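Local coordinates for cycloserine biosynthesis protein DcsG (Streptomyces lavendulae, PDB 6JIL), which catalyses the ATP- and magnesium-dependent cyclization of O-ureido-D-serine to the antibiotic D-cycloserine, as an ATP-grasp ligase, at residues Val43-Ser55 against Phe66-Ile80. Numbering follows the deposited sequence.
Sequences VDWSRFEAVVFRS and FLAFCERVSHVTRLI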
ATOM      1  N   VAL A  43     -15.088  -5.850 -20.984  1.00 25.82           N
ATOM      2  CA  VAL A  43     -13.675  -5.852 -21.333  1.00 24.45           C
ATOM      3  C   VAL A  43     -13.130  -7.227 -21.703  1.00 24.43           C
ATOM      4  O   VAL A  43     -13.302  -8.196 -20.971  1.00 23.61           O
ATOM      5  CB  VAL A  43     -12.814  -5.300 -20.186  1.00 23.96           C
ATOM      6  CG1 VAL A  43     -11.357  -5.264 -20.606  1.00 24.68           C
ATOM      7  CG2 VAL A  43     -13.287  -3.911 -19.803  1.00 23.68           C
ATOM      8  N   ASP A  44     -12.477  -7.306 -22.851  1.00 24.51           N
ATOM      9  CA  ASP A  44     -11.880  -8.558 -23.287  1.00 25.88           C
ATOM     10  C   ASP A  44     -10.412  -8.460 -22.891  1.00 25.59           C
ATOM     11  O   ASP A  44      -9.591  -7.942 -23.649  1.00 24.14           O
ATOM     12  CB  ASP A  44     -12.016  -8.707 -24.803  1.00 29.07           C
ATOM     13  CG  ASP A  44     -11.390  -9.983 -25.318  1.00 31.35           C
ATOM     14  OD1 ASP A  44     -10.872 -10.759 -24.490  1.00 31.59           O
ATOM     15  OD2 ASP A  44     -11.418 -10.205 -26.549  1.00 33.60           O
ATOM     16  N   TRP A  45     -10.091  -8.945 -21.695  1.00 24.53           N
ATOM     17  CA  TRP A  45      -8.727  -8.870 -21.187  1.00 23.87           C
ATOM     18  C   TRP A  45      -7.705  -9.645 -22.012  1.00 24.91           C
ATOM     19  O   TRP A  45      -6.501  -9.420 -21.893  1.00 24.72           O
ATOM     20  CB  TRP A  45      -8.701  -9.306 -19.720  1.00 20.25           C
ATOM     21  CG  TRP A  45      -9.592  -8.435 -18.868  1.00 19.53           C
ATOM     22  CD1 TRP A  45     -10.933  -8.596 -18.650  1.00 19.39           C
ATOM     23  CD2 TRP A  45      -9.225  -7.214 -18.210  1.00 17.90           C
ATOM     24  NE1 TRP A  45     -11.424  -7.552 -17.904  1.00 18.60           N
ATOM     25  CE2 TRP A  45     -10.399  -6.689 -17.619  1.00 19.95           C
ATOM     26  CE3 TRP A  45      -8.020  -6.510 -18.066  1.00 17.08           C
ATOM     27  CZ2 TRP A  45     -10.403  -5.486 -16.889  1.00 18.57           C
ATOM     28  CZ3 TRP A  45      -8.022  -5.318 -17.343  1.00 16.50           C
ATOM     29  CH2 TRP A  45      -9.210  -4.818 -16.763  1.00 18.01           C
ATOM     30  N   SER A  46      -8.190 -10.536 -22.869  1.00 25.61           N
ATOM     31  CA  SER A  46      -7.314 -11.328 -23.724  1.00 25.52           C
ATOM     32  C   SER A  46      -6.667 -10.445 -24.793  1.00 25.21           C
ATOM     33  O   SER A  46      -5.669 -10.828 -25.397  1.00 26.35           O
ATOM     34  CB  SER A  46      -8.107 -12.450 -24.405  1.00 25.04           C
ATOM     35  OG  SER A  46      -8.978 -11.939 -25.401  1.00 25.54           O
ATOM     36  N   ARG A  47      -7.243  -9.267 -25.020  1.00 25.28           N
ATOM     37  CA  ARG A  47      -6.731  -8.328 -26.021  1.00 26.54           C
ATOM     38  C   ARG A  47      -5.425  -7.643 -25.640  1.00 26.24           C
ATOM     39  O   ARG A  47      -4.700  -7.180 -26.517  1.00 27.76           O
ATOM     40  CB  ARG A  47      -7.745  -7.215 -26.302  1.00 27.18           C
ATOM     41  CG  ARG A  47      -8.940  -7.584 -27.139  1.00 32.80           C
ATOM     42  CD  ARG A  47      -9.744  -6.319 -27.447  1.00 36.91           C
ATOM     43  NE  ARG A  47     -10.129  -5.608 -26.227  1.00 39.64           N
ATOM     44  CZ  ARG A  47      -9.709  -4.391 -25.889  1.00 40.40           C
ATOM     45  NH1 ARG A  47      -8.878  -3.720 -26.679  1.00 40.86           N
ATOM     46  NH2 ARG A  47     -10.119  -3.846 -24.751  1.00 39.90           N
ATOM     47  N   PHE A  48      -5.138  -7.557 -24.345  1.00 23.94           N
ATOM     48  CA  PHE A  48      -3.931  -6.882 -23.882  1.00 24.53           C
ATOM     49  C   PHE A  48      -2.653  -7.711 -23.858  1.00 25.24           C
ATOM     50  O   PHE A  48      -2.679  -8.927 -23.681  1.00 26.78           O
ATOM     51  CB  PHE A  48      -4.160  -6.301 -22.484  1.00 22.91           C
ATOM     52  CG  PHE A  48      -5.382  -5.445 -22.378  1.00 22.18           C
ATOM     53  CD1 PHE A  48      -6.556  -5.950 -21.838  1.00 21.09           C
ATOM     54  CD2 PHE A  48      -5.369  -4.137 -22.845  1.00 21.60           C
ATOM     55  CE1 PHE A  48      -7.695  -5.163 -21.768  1.00 22.90           C
ATOM     56  CE2 PHE A  48      -6.502  -3.344 -22.780  1.00 21.52           C
ATOM     57  CZ  PHE A  48      -7.669  -3.857 -22.240  1.00 21.51           C
ATOM     58  N   GLU A  49      -1.530  -7.024 -24.031  1.00 25.36           N
ATOM     59  CA  GLU A  49      -0.213  -7.648 -24.009  1.00 25.15           C
ATOM     60  C   GLU A  49       0.077  -7.900 -22.540  1.00 21.83           C
ATOM     61  O   GLU A  49       0.612  -8.932 -22.160  1.00 23.51           O
ATOM     62  CB  GLU A  49       0.836  -6.681 -24.569  1.00 29.43           C
ATOM     63  CG  GLU A  49       2.102  -7.339 -25.077  1.00 36.68           C
ATOM     64  CD  GLU A  49       1.951  -7.848 -26.503  1.00 42.72           C
ATOM     65  OE1 GLU A  49       2.869  -8.543 -26.997  1.00 44.46           O
ATOM     66  OE2 GLU A  49       0.912  -7.542 -27.133  1.00 43.26           O
ATOM     67  N   ALA A  50      -0.285  -6.926 -21.719  1.00 18.74           N
ATOM     68  CA  ALA A  50      -0.086  -7.010 -20.286  1.00 18.33           C
ATOM     69  C   ALA A  50      -1.092  -6.114 -19.574  1.00 17.92           C
ATOM     70  O   ALA A  50      -1.806  -5.329 -20.197  1.00 15.90           O
ATOM     71  CB  ALA A  50       1.329  -6.596 -19.920  1.00 17.90           C
ATOM     72  N   VAL A  51      -1.128  -6.242 -18.255  1.00 16.92           N
ATOM     73  CA  VAL A  51      -2.031  -5.473 -17.424  1.00 15.64           C
ATOM     74  C   VAL A  51      -1.282  -4.909 -16.224  1.00 15.26           C
ATOM     75  O   VAL A  51      -0.402  -5.565 -15.674  1.00 14.55           O
ATOM     76  CB  VAL A  51      -3.195  -6.367 -16.925  1.00 14.64           C
ATOM     77  CG1 VAL A  51      -3.980  -5.661 -15.848  1.00 13.11           C
ATOM     78  CG2 VAL A  51      -4.112  -6.716 -18.092  1.00 15.76           C
ATOM     79  N   VAL A  52      -1.617  -3.678 -15.849  1.00 15.78           N
ATOM     80  CA  VAL A  52      -1.032  -3.022 -14.686  1.00 15.86           C
ATOM     81  C   VAL A  52      -2.167  -2.523 -13.797  1.00 17.31           C
ATOM     82  O   VAL A  52      -3.106  -1.869 -14.267  1.00 15.83           O
ATOM     83  CB  VAL A  52      -0.140  -1.814 -15.061  1.00 16.19           C
ATOM     84  CG1 VAL A  52       0.189  -1.005 -13.812  1.00 11.83           C
ATOM     85  CG2 VAL A  52       1.145  -2.297 -15.695  1.00 16.13           C
ATOM     86  N   PHE A  53      -2.082  -2.847 -12.513  1.00 16.39           N
ATOM     87  CA  PHE A  53      -3.100  -2.427 -11.562  1.00 15.69           C
ATOM     88  C   PHE A  53      -2.716  -1.058 -11.015  1.00 14.69           C
ATOM     89  O   PHE A  53      -1.759  -0.916 -10.252  1.00 14.13           O
ATOM     90  CB  PHE A  53      -3.211  -3.452 -10.441  1.00 10.95           C
ATOM     91  CG  PHE A  53      -3.494  -4.835 -10.927  1.00 10.95           C
ATOM     92  CD1 PHE A  53      -2.574  -5.856 -10.743  1.00 11.94           C
ATOM     93  CD2 PHE A  53      -4.692  -5.129 -11.556  1.00 10.81           C
ATOM     94  CE1 PHE A  53      -2.851  -7.152 -11.179  1.00  9.42           C
ATOM     95  CE2 PHE A  53      -4.969  -6.418 -11.990  1.00 11.79           C
ATOM     96  CZ  PHE A  53      -4.041  -7.430 -11.796  1.00  9.38           C
ATOM     97  N   ARG A  54      -3.471  -0.048 -11.421  1.00 13.54           N
ATOM     98  CA  ARG A  54      -3.190   1.307 -11.005  1.00 15.28           C
ATOM     99  C   ARG A  54      -4.035   1.798  -9.846  1.00 16.33           C
ATOM    100  O   ARG A  54      -3.502   2.108  -8.781  1.00 16.58           O
ATOM    101  CB  ARG A  54      -3.342   2.253 -12.201  1.00 14.97           C
ATOM    102  CG  ARG A  54      -2.242   2.090 -13.245  1.00 14.26           C
ATOM    103  CD  ARG A  54      -0.896   2.290 -12.585  1.00 14.35           C
ATOM    104  NE  ARG A  54      -0.963   3.480 -11.751  1.00 17.56           N
ATOM    105  CZ  ARG A  54      -0.469   3.570 -10.523  1.00 17.41           C
ATOM    106  NH1 ARG A  54       0.155   2.537  -9.971  1.00 13.41           N
ATOM    107  NH2 ARG A  54      -0.656   4.686  -9.824  1.00 17.59           N
ATOM    108  N   SER A  55      -5.349   1.850 -10.040  1.00 15.24           N
ATOM    109  CA  SER A  55      -6.222   2.353  -8.995  1.00 14.17           C
ATOM    110  C   SER A  55      -7.586   1.684  -8.829  1.00 13.84           C
ATOM    111  O   SER A  55      -8.607   2.369  -8.782  1.00 16.01           O
ATOM    112  CB  SER A  55      -6.426   3.850  -9.203  1.00 13.90           C
ATOM    113  OG  SER A  55      -6.888   4.101 -10.518  1.00 15.42           O
ATOM    114  N   PHE A  66     -11.808  -8.825  -5.978  1.00 22.06           N
ATOM    115  CA  PHE A  66     -10.703  -8.288  -6.762  1.00 21.78           C
ATOM    116  C   PHE A  66      -9.622  -9.339  -6.983  1.00 21.80           C
ATOM    117  O   PHE A  66      -9.053  -9.439  -8.074  1.00 23.08           O
ATOM    118  CB  PHE A  66     -10.089  -7.062  -6.073  1.00 20.01           C
ATOM    119  CG  PHE A  66      -8.948  -6.454  -6.843  1.00 19.55           C
ATOM    120  CD1 PHE A  66      -9.179  -5.790  -8.042  1.00 19.59           C
ATOM    121  CD2 PHE A  66      -7.639  -6.601  -6.406  1.00 19.33           C
ATOM    122  CE1 PHE A  66      -8.122  -5.287  -8.792  1.00 20.19           C
ATOM    123  CE2 PHE A  66      -6.576  -6.099  -7.153  1.00 17.86           C
ATOM    124  CZ  PHE A  66      -6.817  -5.444  -8.345  1.00 18.50           C
ATOM    125  N   LEU A  67      -9.333 -10.113  -5.941  1.00 19.98           N
ATOM    126  CA  LEU A  67      -8.330 -11.163  -6.035  1.00 18.46           C
ATOM    127  C   LEU A  67      -8.770 -12.182  -7.085  1.00 17.85           C
ATOM    128  O   LEU A  67      -7.947 -12.691  -7.845  1.00 18.45           O
ATOM    129  CB  LEU A  67      -8.145 -11.846  -4.677  1.00 17.97           C
ATOM    130  CG  LEU A  67      -7.150 -11.212  -3.700  1.00 21.08           C
ATOM    131  CD1 LEU A  67      -7.477  -9.754  -3.519  1.00 24.61           C
ATOM    132  CD2 LEU A  67      -7.190 -11.929  -2.347  1.00 20.11           C
ATOM    133  N   ALA A  68     -10.069 -12.470  -7.133  1.00 15.89           N
ATOM    134  CA  ALA A  68     -10.610 -13.423  -8.099  1.00 13.86           C
ATOM    135  C   ALA A  68     -10.459 -12.853  -9.508  1.00 13.56           C
ATOM    136  O   ALA A  68     -10.149 -13.573 -10.461  1.00 10.69           O
ATOM    137  CB  ALA A  68     -12.085 -13.702  -7.795  1.00 11.68           C
ATOM    138  N   PHE A  69     -10.681 -11.549  -9.623  1.00 13.70           N
ATOM    139  CA  PHE A  69     -10.564 -10.860 -10.898  1.00 14.40           C
ATOM    140  C   PHE A  69      -9.135 -10.996 -11.399  1.00 13.92           C
ATOM    141  O   PHE A  69      -8.901 -11.404 -12.528  1.00 14.46           O
ATOM    142  CB  PHE A  69     -10.919  -9.381 -10.731  1.00 14.80           C
ATOM    143  CG  PHE A  69     -10.419  -8.508 -11.847  1.00 12.31           C
ATOM    144  CD1 PHE A  69     -11.069  -8.479 -13.071  1.00 12.80           C
ATOM    145  CD2 PHE A  69      -9.282  -7.722 -11.672  1.00 10.42           C
ATOM    146  CE1 PHE A  69     -10.592  -7.670 -14.116  1.00 12.57           C
ATOM    147  CE2 PHE A  69      -8.796  -6.912 -12.708  1.00  9.45           C
ATOM    148  CZ  PHE A  69      -9.454  -6.888 -13.928  1.00  9.68           C
ATOM    149  N   CYS A  70      -8.179 -10.655 -10.546  1.00 14.83           N
ATOM    150  CA  CYS A  70      -6.772 -10.749 -10.906  1.00 15.08           C
ATOM    151  C   CYS A  70      -6.425 -12.165 -11.353  1.00 15.40           C
ATOM    152  O   CYS A  70      -5.769 -12.358 -12.377  1.00 14.89           O
ATOM    153  CB  CYS A  70      -5.897 -10.350  -9.716  1.00 14.33           C
ATOM    154  SG  CYS A  70      -6.100  -8.640  -9.195  1.00 15.81           S
ATOM    155  N   GLU A  71      -6.862 -13.150 -10.572  1.00 16.21           N
ATOM    156  CA  GLU A  71      -6.622 -14.552 -10.877  1.00 16.40           C
ATOM    157  C   GLU A  71      -7.128 -14.913 -12.277  1.00 16.91           C
ATOM    158  O   GLU A  71      -6.405 -15.522 -13.063  1.00 18.28           O
ATOM    159  CB  GLU A  71      -7.305 -15.431  -9.829  1.00 19.21           C
ATOM    160  CG  GLU A  71      -7.147 -16.932 -10.034  1.00 22.26           C
ATOM    161  CD  GLU A  71      -5.692 -17.373 -10.086  1.00 25.92           C
ATOM    162  OE1 GLU A  71      -4.866 -16.837  -9.312  1.00 26.57           O
ATOM    163  OE2 GLU A  71      -5.378 -18.270 -10.898  1.00 29.09           O
ATOM    164  N   ARG A  72      -8.364 -14.535 -12.591  1.00 16.37           N
ATOM    165  CA  ARG A  72      -8.937 -14.836 -13.904  1.00 15.56           C
ATOM    166  C   ARG A  72      -8.208 -14.125 -15.042  1.00 16.88           C
ATOM    167  O   ARG A  72      -8.102 -14.655 -16.145  1.00 18.03           O
ATOM    168  CB  ARG A  72     -10.409 -14.427 -13.970  1.00 14.62           C
ATOM    169  CG  ARG A  72     -11.361 -15.232 -13.107  1.00 13.43           C
ATOM    170  CD  ARG A  72     -12.807 -14.984 -13.577  1.00 12.69           C
ATOM    171  NE  ARG A  72     -13.184 -13.582 -13.444  1.00 12.88           N
ATOM    172  CZ  ARG A  72     -13.534 -13.009 -12.298  1.00 14.87           C
ATOM    173  NH1 ARG A  72     -13.565 -13.724 -11.180  1.00 13.85           N
ATOM    174  NH2 ARG A  72     -13.829 -11.715 -12.263  1.00 13.67           N
ATOM    175  N   VAL A  73      -7.728 -12.917 -14.780  1.00 15.17           N
ATOM    176  CA  VAL A  73      -7.031 -12.150 -15.795  1.00 16.39           C
ATOM    177  C   VAL A  73      -5.672 -12.772 -16.128  1.00 17.23           C
ATOM    178  O   VAL A  73      -5.235 -12.741 -17.275  1.00 17.43           O
ATOM    179  CB  VAL A  73      -6.839 -10.675 -15.334  1.00 16.69           C
ATOM    180  CG1 VAL A  73      -6.133  -9.861 -16.421  1.00 15.32           C
ATOM    181  CG2 VAL A  73      -8.192 -10.060 -15.012  1.00 17.01           C
ATOM    182  N   SER A  74      -5.023 -13.351 -15.124  1.00 17.37           N
ATOM    183  CA  SER A  74      -3.708 -13.966 -15.298  1.00 20.09           C
ATOM    184  C   SER A  74      -3.721 -15.141 -16.267  1.00 22.66           C
ATOM    185  O   SER A  74      -2.677 -15.541 -16.782  1.00 22.71           O
ATOM    186  CB  SER A  74      -3.173 -14.460 -13.957  1.00 18.02           C
ATOM    187  OG  SER A  74      -3.932 -15.568 -13.509  1.00 18.45           O
ATOM    188  N   HIS A  75      -4.897 -15.699 -16.509  1.00 23.54           N
ATOM    189  CA  HIS A  75      -5.005 -16.834 -17.410  1.00 25.37           C
ATOM    190  C   HIS A  75      -5.117 -16.405 -18.854  1.00 24.44           C
ATOM    191  O   HIS A  75      -4.785 -17.167 -19.758  1.00 24.92           O
ATOM    192  CB  HIS A  75      -6.228 -17.674 -17.053  1.00 26.30           C
ATOM    193  CG  HIS A  75      -6.193 -18.232 -15.668  1.00 29.97           C
ATOM    194  ND1 HIS A  75      -7.329 -18.633 -15.001  1.00 31.71           N
ATOM    195  CD2 HIS A  75      -5.158 -18.464 -14.825  1.00 33.23           C
ATOM    196  CE1 HIS A  75      -6.997 -19.089 -13.805  1.00 33.50           C
ATOM    197  NE2 HIS A  75      -5.686 -18.996 -13.674  1.00 33.44           N
ATOM    198  N   VAL A  76      -5.567 -15.176 -19.073  1.00 24.71           N
ATOM    199  CA  VAL A  76      -5.768 -14.690 -20.430  1.00 24.34           C
ATOM    200  C   VAL A  76      -4.719 -13.694 -20.933  1.00 24.14           C
ATOM    201  O   VAL A  76      -4.617 -13.444 -22.137  1.00 24.24           O
ATOM    202  CB  VAL A  76      -7.189 -14.084 -20.556  1.00 24.57           C
ATOM    203  CG1 VAL A  76      -7.192 -12.613 -20.159  1.00 24.05           C
ATOM    204  CG2 VAL A  76      -7.708 -14.291 -21.955  1.00 28.41           C
ATOM    205  N   THR A  77      -3.940 -13.127 -20.016  1.00 22.42           N
ATOM    206  CA  THR A  77      -2.902 -12.169 -20.391  1.00 21.84           C
ATOM    207  C   THR A  77      -1.873 -12.056 -19.284  1.00 21.44           C
ATOM    208  O   THR A  77      -2.088 -12.547 -18.177  1.00 23.30           O
ATOM    209  CB  THR A  77      -3.482 -10.762 -20.668  1.00 22.61           C
ATOM    210  OG1 THR A  77      -2.409  -9.854 -20.950  1.00 22.68           O
ATOM    211  CG2 THR A  77      -4.260 -10.249 -19.468  1.00 22.67           C
ATOM    212  N   ARG A  78      -0.760 -11.397 -19.587  1.00 20.34           N
ATOM    213  CA  ARG A  78       0.325 -11.225 -18.627  1.00 20.01           C
ATOM    214  C   ARG A  78       0.130 -10.091 -17.615  1.00 19.45           C
ATOM    215  O   ARG A  78      -0.194  -8.958 -17.979  1.00 19.51           O
ATOM    216  CB  ARG A  78       1.640 -10.999 -19.377  1.00 18.91           C
ATOM    217  CG  ARG A  78       2.814 -10.710 -18.462  1.00 21.26           C
ATOM    218  CD  ARG A  78       3.993 -10.090 -19.207  1.00 22.80           C
ATOM    219  NE  ARG A  78       5.044  -9.677 -18.277  1.00 24.15           N
ATOM    220  CZ  ARG A  78       6.147  -9.023 -18.632  1.00 23.92           C
ATOM    221  NH1 ARG A  78       6.347  -8.707 -19.905  1.00 23.01           N
ATOM    222  NH2 ARG A  78       7.049  -8.687 -17.715  1.00 20.72           N
ATOM    223  N   LEU A  79       0.343 -10.395 -16.341  1.00 19.81           N
ATOM    224  CA  LEU A  79       0.230  -9.378 -15.297  1.00 19.95           C
ATOM    225  C   LEU A  79       1.637  -8.875 -14.967  1.00 20.73           C
ATOM    226  O   LEU A  79       2.528  -9.675 -14.678  1.00 20.00           O
ATOM    227  CB  LEU A  79      -0.399  -9.964 -14.033  1.00 17.72           C
ATOM    228  CG  LEU A  79      -1.797 -10.566 -14.144  1.00 17.77           C
ATOM    229  CD1 LEU A  79      -2.153 -11.197 -12.818  1.00 15.65           C
ATOM    230  CD2 LEU A  79      -2.813  -9.486 -14.516  1.00 19.34           C
ATOM    231  N   ILE A  80       1.847  -7.563 -15.025  1.00 20.36           N
ATOM    232  CA  ILE A  80       3.161  -7.008 -14.701  1.00 22.96           C
ATOM    233  C   ILE A  80       3.519  -7.440 -13.278  1.00 21.65           C
ATOM    234  O   ILE A  80       4.663  -7.794 -12.996  1.00 20.72           O
ATOM    235  CB  ILE A  80       3.179  -5.465 -14.808  1.00 24.03           C
ATOM    236  CG1 ILE A  80       2.907  -5.044 -16.256  1.00 25.17           C
ATOM    237  CG2 ILE A  80       4.523  -4.931 -14.362  1.00 24.67           C
ATOM    238  CD1 ILE A  80       3.850  -5.682 -17.267  1.00 23.64           C
TER
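Val51 is gripped from both ends by the chain beside it: its N donates to Arg78 O at 2.9 Å in a bent bond, and its O takes a nearly straight one from Ile80 N at 3.1 Å. A third bond ties down the turn ahead of the strand. Thr77 OG1 gives its proton to Phe48 O at 2.9 Å, coming from above the carbonyl plane; with that hydroxyl anti to its own backbone N (chi1 177°), the methyl CG2 turns inward to Val51 CG2 and Trp45 O. The two bonds of Val51 bracket Leu79, make the Val51-Leu79 pair a parallel bridge and close a beta-alpha-beta unit, strand 50-55, helix 63-76, strand 78-79, in which the short last strand edges a four-stranded parallel sheet. Residues 66-76 of the helix run nearly antiparallel to strand 50-55 (159°), the axes 9.5 Å apart at closest. Between the two, the Phe53 ring meets Cys70 SG obliquely, 4.0 Å from the ring centroid, while Leu79 CD2 touches Phe53 CZ. Phe66 turns its edge to the Phe53 face in a T-shaped pair, and Phe69 CE2 lies at the Phe53 rim. Phe69 also points its edge, CE1 and CZ, at the Trp45 face, the planes at 77° and CZ 3.4 Å from Trp45 CZ2; Val43 CG1 lies over the rim of the opposite face. Val73 CG1 fills in between Trp45 and Val51. On the sheet face that carries Ala50, Ile80 CD1 packs on Ala50 CB, and the extended Arg78 side chain leads away, its NH1 bonding to Arg296 O.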